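Local coordinates for uncharacterized protein (Bacteroides ovatus CL02T12C04, PDB 6PTM) that probably acts as a GH42-family exo-carrageenase, a glycoside hydrolase that removes sugar units from the ends of carrageenan chains, at residues A306-Y311 with G346-Q351; F366-V371 with N403-G408. One frame throughout, in Å; residues are numbered along the deposited sequence.

Contact 1: residues A306-Y311 with G346-Q351; sequences APISEY and GPRIMQ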
loop_
_atom_site.group_PDB
_atom_site.type_symbol
_atom_site.label_atom_id
_atom_site.label_comp_id
_atom_site.label_asym_id
_atom_site.label_seq_id
_atom_site.Cartn_x
_atom_site.Cartn_y
_atom_site.Cartn_z
ATOM N N ALA A 306 -6.866 23.995 -3.384
ATOM C CA ALA A 306 -7.247 25.244 -2.709
ATOM C C ALA A 306 -5.982 26.077 -2.510
ATOM O O ALA A 306 -4.867 25.542 -2.438
ATOM C CB ALA A 306 -7.914 24.936 -1.400
ATOM N N PRO A 307 -6.129 27.404 -2.396
ATOM C CA PRO A 307 -5.008 28.258 -2.025
ATOM C C PRO A 307 -4.658 28.009 -0.561
ATOM O O PRO A 307 -5.571 27.730 0.235
ATOM C CB PRO A 307 -5.545 29.689 -2.194
ATOM C CG PRO A 307 -6.894 29.522 -2.921
ATOM C CD PRO A 307 -7.391 28.154 -2.538
ATOM N N ILE A 308 -3.388 28.191 -0.204
ATOM C CA ILE A 308 -2.935 28.047 1.210
ATOM C C ILE A 308 -3.403 29.276 1.975
ATOM O O ILE A 308 -3.700 30.265 1.344
ATOM C CB ILE A 308 -1.426 27.788 1.321
ATOM C CG1 ILE A 308 -0.585 29.023 0.999
ATOM C CG2 ILE A 308 -1.053 26.590 0.460
ATOM C CD1 ILE A 308 0.912 28.821 1.228
ATOM N N SER A 309 -3.487 29.168 3.293
ATOM C CA SER A 309 -4.000 30.245 4.175
ATOM C C SER A 309 -2.947 31.349 4.284
ATOM O O SER A 309 -1.810 31.129 3.820
ATOM C CB SER A 309 -4.345 29.719 5.509
ATOM O OG SER A 309 -3.172 29.583 6.298
ATOM N N GLU A 310 -3.288 32.444 4.972
ATOM C CA GLU A 310 -2.339 33.556 5.258
ATOM C C GLU A 310 -1.339 33.075 6.309
ATOM O O GLU A 310 -0.146 33.363 6.168
ATOM C CB GLU A 310 -3.131 34.818 5.603
ATOM C CG GLU A 310 -3.969 35.296 4.413
ATOM C CD GLU A 310 -3.135 35.631 3.191
ATOM O OE1 GLU A 310 -2.289 36.528 3.300
ATOM O OE2 GLU A 310 -3.240 34.936 2.172
ATOM N N TYR A 311 -1.803 32.311 7.310
ATOM C CA TYR A 311 -0.915 31.662 8.311
ATOM C C TYR A 311 0.111 30.805 7.554
ATOM O O TYR A 311 1.326 30.885 7.884
ATOM C CB TYR A 311 -1.705 30.892 9.383
ATOM C CG TYR A 311 -2.237 31.749 10.512
ATOM C CD1 TYR A 311 -1.414 32.290 11.491
ATOM C CD2 TYR A 311 -3.579 32.058 10.580
ATOM C CE1 TYR A 311 -1.914 33.103 12.505
ATOM C CE2 TYR A 311 -4.102 32.869 11.578
ATOM C CZ TYR A 311 -3.269 33.391 12.551
ATOM O OH TYR A 311 -3.840 34.177 13.516
ATOM N N GLY A 346 3.868 36.576 -3.238
ATOM C CA GLY A 346 3.390 35.833 -4.417
ATOM C C GLY A 346 2.027 35.177 -4.197
ATOM O O GLY A 346 1.393 35.276 -3.152
ATOM N N PRO A 347 1.515 34.527 -5.256
ATOM C CA PRO A 347 0.220 33.882 -5.209
ATOM C C PRO A 347 0.188 32.745 -4.176
ATOM O O PRO A 347 1.215 32.089 -3.925
ATOM C CB PRO A 347 -0.028 33.342 -6.631
ATOM C CG PRO A 347 1.241 33.630 -7.440
ATOM C CD PRO A 347 2.148 34.488 -6.584
ATOM N N ARG A 348 -0.969 32.593 -3.555
ATOM C CA ARG A 348 -1.270 31.537 -2.546
ATOM C C ARG A 348 -1.671 30.208 -3.217
ATOM O O ARG A 348 -1.963 29.259 -2.513
ATOM C CB ARG A 348 -2.405 32.001 -1.635
ATOM C CG ARG A 348 -1.931 32.832 -0.448
ATOM C CD ARG A 348 -1.045 34.003 -0.820
ATOM N NE ARG A 348 -0.978 34.970 0.267
ATOM C CZ ARG A 348 -0.188 36.034 0.284
ATOM N NH1 ARG A 348 0.654 36.266 -0.704
ATOM N NH2 ARG A 348 -0.230 36.858 1.319
ATOM N N ILE A 349 -1.717 30.157 -4.539
ATOM C CA ILE A 349 -1.999 28.938 -5.338
ATOM C C ILE A 349 -1.128 29.032 -6.589
ATOM O O ILE A 349 -0.879 30.166 -7.023
ATOM C CB ILE A 349 -3.509 28.859 -5.642
ATOM C CG1 ILE A 349 -3.893 27.462 -6.136
ATOM C CG2 ILE A 349 -3.929 29.953 -6.635
ATOM C CD1 ILE A 349 -5.352 27.149 -5.971
ATOM N N MET A 350 -0.649 27.895 -7.104
ATOM C CA MET A 350 0.241 27.838 -8.253
ATOM C C MET A 350 -0.598 27.606 -9.524
ATOM O O MET A 350 -1.755 27.088 -9.453
ATOM C CB MET A 350 1.269 26.717 -8.101
ATOM C CG MET A 350 2.277 26.956 -6.992
ATOM S SD MET A 350 3.363 28.322 -7.363
ATOM C CE MET A 350 2.536 29.588 -6.413
ATOM N N GLN A 351 0.003 27.949 -10.651
ATOM C CA GLN A 351 -0.510 27.621 -12.007
ATOM C C GLN A 351 0.341 26.479 -12.566
ATOM O O GLN A 351 1.574 26.492 -12.365
ATOM C CB GLN A 351 -0.499 28.888 -12.884
ATOM C CG GLN A 351 -1.300 30.065 -12.312
ATOM C CD GLN A 351 -2.772 29.777 -12.137
ATOM O OE1 GLN A 351 -3.396 29.140 -12.988
ATOM N NE2 GLN A 351 -3.357 30.249 -11.038
#

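Contact 2: residues F366-V371 with N403-G408; sequences FNMDRV and NKRDSG. With EDO (1,2-ethanediol), chain C.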
loop_
_atom_site.group_PDB
_atom_site.type_symbol
_atom_site.label_atom_id
_atom_site.label_comp_id
_atom_site.label_asym_id
_atom_site.label_seq_id
_atom_site.Cartn_x
_atom_site.Cartn_y
_atom_site.Cartn_z
ATOM N N PHE A 366 7.986 23.617 -0.038
ATOM C CA PHE A 366 7.434 24.163 1.217
ATOM C C PHE A 366 6.170 23.363 1.569
ATOM O O PHE A 366 6.011 22.985 2.742
ATOM C CB PHE A 366 7.156 25.667 1.125
ATOM C CG PHE A 366 6.158 26.113 2.170
ATOM C CD1 PHE A 366 6.509 26.135 3.508
ATOM C CD2 PHE A 366 4.856 26.437 1.840
ATOM C CE1 PHE A 366 5.587 26.483 4.481
ATOM C CE2 PHE A 366 3.934 26.803 2.814
ATOM C CZ PHE A 366 4.307 26.833 4.137
ATOM N N ASN A 367 5.280 23.126 0.594
ATOM C CA ASN A 367 3.986 22.482 0.898
ATOM C C ASN A 367 4.284 21.086 1.504
ATOM O O ASN A 367 3.644 20.693 2.507
ATOM C CB ASN A 367 3.089 22.422 -0.346
ATOM C CG ASN A 367 1.628 22.129 -0.037
ATOM O OD1 ASN A 367 1.126 22.560 0.994
ATOM N ND2 ASN A 367 0.941 21.422 -0.924
ATOM N N MET A 368 5.233 20.354 0.930
ATOM C CA MET A 368 5.652 19.052 1.483
ATOM C C MET A 368 6.183 19.201 2.910
ATOM O O MET A 368 5.695 18.457 3.792
ATOM C CB MET A 368 6.722 18.417 0.616
ATOM C CG MET A 368 6.161 17.734 -0.626
ATOM S SD MET A 368 7.605 17.064 -1.480
ATOM C CE MET A 368 6.840 16.465 -2.984
ATOM N N ASP A 369 7.124 20.122 3.114
ATOM C CA ASP A 369 7.800 20.332 4.417
ATOM C C ASP A 369 6.774 20.752 5.471
ATOM O O ASP A 369 6.882 20.244 6.575
ATOM C CB ASP A 369 9.008 21.267 4.282
ATOM C CG ASP A 369 10.145 20.643 3.478
ATOM O OD1 ASP A 369 10.024 19.444 3.122
ATOM O OD2 ASP A 369 11.149 21.344 3.213
ATOM N N ARG A 370 5.798 21.603 5.167
ATOM C CA ARG A 370 4.872 22.049 6.236
ATOM C C ARG A 370 3.886 20.923 6.533
ATOM O O ARG A 370 3.342 20.870 7.647
ATOM C CB ARG A 370 4.119 23.333 5.888
ATOM C CG ARG A 370 3.223 23.228 4.664
ATOM C CD ARG A 370 1.865 23.785 4.929
ATOM N NE ARG A 370 1.023 23.631 3.749
ATOM C CZ ARG A 370 -0.241 24.047 3.673
ATOM N NH1 ARG A 370 -0.917 23.849 2.553
ATOM N NH2 ARG A 370 -0.804 24.691 4.691
ATOM N N VAL A 371 3.603 20.085 5.539
ATOM C CA VAL A 371 2.695 18.938 5.788
ATOM C C VAL A 371 3.435 17.927 6.656
ATOM O O VAL A 371 2.848 17.436 7.618
ATOM C CB VAL A 371 2.163 18.335 4.471
ATOM C CG1 VAL A 371 1.523 16.979 4.714
ATOM C CG2 VAL A 371 1.193 19.310 3.808
ATOM N N ASN A 403 2.612 11.315 -11.308
ATOM C CA ASN A 403 3.546 12.415 -11.649
ATOM C C ASN A 403 3.376 13.653 -10.760
ATOM O O ASN A 403 4.350 14.434 -10.697
ATOM C CB ASN A 403 3.420 12.786 -13.122
ATOM C CG ASN A 403 3.908 11.678 -14.028
ATOM O OD1 ASN A 403 5.003 11.154 -13.825
ATOM N ND2 ASN A 403 3.097 11.245 -14.968
ATOM N N LYS A 404 2.227 13.841 -10.118
ATOM C CA LYS A 404 1.882 15.093 -9.407
ATOM C C LYS A 404 2.653 15.188 -8.079
ATOM O O LYS A 404 2.748 14.160 -7.351
ATOM C CB LYS A 404 0.363 15.193 -9.249
ATOM C CG LYS A 404 -0.408 15.187 -10.583
ATOM C CD LYS A 404 -1.914 15.384 -10.447
ATOM N N ARG A 405 3.143 16.390 -7.762
ATOM C CA ARG A 405 3.891 16.677 -6.506
ATOM C C ARG A 405 3.378 17.960 -5.849
ATOM O O ARG A 405 4.134 18.522 -5.061
ATOM C CB ARG A 405 5.392 16.720 -6.824
ATOM C CG ARG A 405 6.014 15.353 -7.076
ATOM C CD ARG A 405 5.857 14.403 -5.884
ATOM N NE ARG A 405 6.589 13.164 -6.100
ATOM C CZ ARG A 405 6.188 12.160 -6.867
ATOM N NH1 ARG A 405 5.002 12.185 -7.473
ATOM N NH2 ARG A 405 6.990 11.121 -7.015
ATOM N N ASP A 406 2.118 18.369 -6.084
ATOM C CA ASP A 406 1.539 19.572 -5.448
ATOM C C ASP A 406 0.754 19.220 -4.182
ATOM O O ASP A 406 0.232 20.143 -3.559
ATOM C CB ASP A 406 0.684 20.354 -6.442
ATOM C CG ASP A 406 -0.524 19.567 -6.914
ATOM O OD1 ASP A 406 -0.304 18.470 -7.498
ATOM O OD2 ASP A 406 -1.630 20.016 -6.611
ATOM N N SER A 407 0.647 17.947 -3.805
ATOM C CA SER A 407 -0.227 17.493 -2.693
ATOM C C SER A 407 0.373 17.844 -1.321
ATOM O O SER A 407 -0.362 17.730 -0.342
ATOM C CB SER A 407 -0.449 15.998 -2.749
ATOM O OG SER A 407 0.791 15.331 -2.587
ATOM N N GLY A 408 1.673 18.121 -1.242
ATOM C CA GLY A 408 2.390 18.315 0.037
ATOM C C GLY A 408 2.739 16.974 0.682
ATOM O O GLY A 408 3.195 16.937 1.848
HETATM C C1 EDO C . 10.875 19.301 -0.156
HETATM O O1 EDO C . 11.482 18.667 0.933
HETATM C C2 EDO C . 11.796 19.272 -1.334
HETATM O O2 EDO C . 12.904 20.140 -1.227
#

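Contact 1: residues A306-Y311 with G346-Q351
The carbonyl oxygen of Arg348 receives a hydrogen bond and a weaker CA-H contact from 306-311. Ile308 N gives Arg348 O a hydrogen bond of 2.9 Å with 159° at the hydrogen, and Pro307 CA approaches Arg348 O at 3.2 Å in a more bent CA-H...O contact. The Arg348 side chain grips Glu310 side-on. Arg348 NH2 reaches Glu310 OE1 at 2.9 Å and Arg348 NE reaches Glu310 OE2 at 3.0 Å. Each oxygen uses its syn lone pair, and the two flat groups lie only 10° from coplanar, the geometry of a bidentate salt bridge. Glu310 opens helix 310-324, with Ser309 as N-cap through its OG to Ala312 N. The contact therefore ties the start of this helix to the loop leading into helix 358-385, in the connection that follows strand 288-292 of the barrel expected for a GH42 catalytic domain. Arg348 NH1 makes a 2.7 Å bond to Gly346 O, in the planes of both groups, and also pairs with Asp345, which fixes the guanidinium's rotation. With a methionine in place of Arg348, Glu310 would probably lose its charged mate and be freer to turn, and Gly346 O would lose a donor. The apolar part of the contact is Ile349 on Pro307. Ile349 holds CG1 anti to its backbone N (chi1 -165°), which, with the chain extended beyond it, carries Ile349 CD1 to within 3.7 Å of Pro307 N, while Ile349 CB packs 4.1 Å from Pro307 CB.

Contact 2: residues F366-V371 with N403-G408
Met368 lies over Gly408 and reaches on to Arg405. Met368 CB stands 4.0 Å from Gly408 O, and Met368 CG comes down on the glycine backbone, 3.7 Å from Gly408 C. An extended chain beyond CG (chi2 -180°) then takes SD past a bound 1,2-ethanediol, probably from the crystallisation liquor and hydrogen-bonded to Asp369. At the tip, Met368 CE meets the aliphatic part of Arg405, 3.7 Å from Arg405 CD, while the Arg405 guanidinium is occupied by Trp400 O and Tyr568. So close an approach of helix and loop depends on a glycine: Gly408 has a positive phi, and a CB there would run into Val371 CG2. Gly408 O fits against the helix, with Met368 CA 3.3 Å away in a nearly straight CA-H...O contact (170° at the hydrogen) and Val371 CB at 3.1 Å. The polar link is Asn367, whose ND2 gives Asp406 O a weak bond of 3.0 Å, bent to 123°, and also binds Trp296 O. Asn367 OD1 is gripped by two nitrogens of Arg370, NE at 3.0 Å and NH1, both with the oxygen in the guanidinium plane. The pieces joined are the N-terminal half of helix 358-385 and the loop between helices 398-401 and 411-417, which follows strand 391-394 of what is probably the GH42 catalytic barrel. With OD1 held by Arg370, the amide is probably fixed in the orientation that turns ND2 toward Asp406 O and Trp296 O, and the cation probably polarises the amide and strengthens ND2 as a donor.

In the fold
Contact 1 lies at the surface, its centre about 30 Å from the centre of the chain, whereas every touching residue of contact 2 is buried, and its centre is about 19 Å from that point. The centres of the two contacts are 13 Å apart and they meet directly: Ile308 CG2 packs 3.5 Å from Arg370 NH1. Helix 358-385 relates them, since 346-351 belongs to the loop leading into it and 366-371 lies within it. The loop after strand 288-292 is also shared: Cys298 is hydrogen-bonded both to Met350 through the backbone and to the Asp406 side chain. Chemistry follows depth: a two-bond salt bridge at the surface, and inside a glycine-dependent close approach, a methionine and a single weak cross-bond.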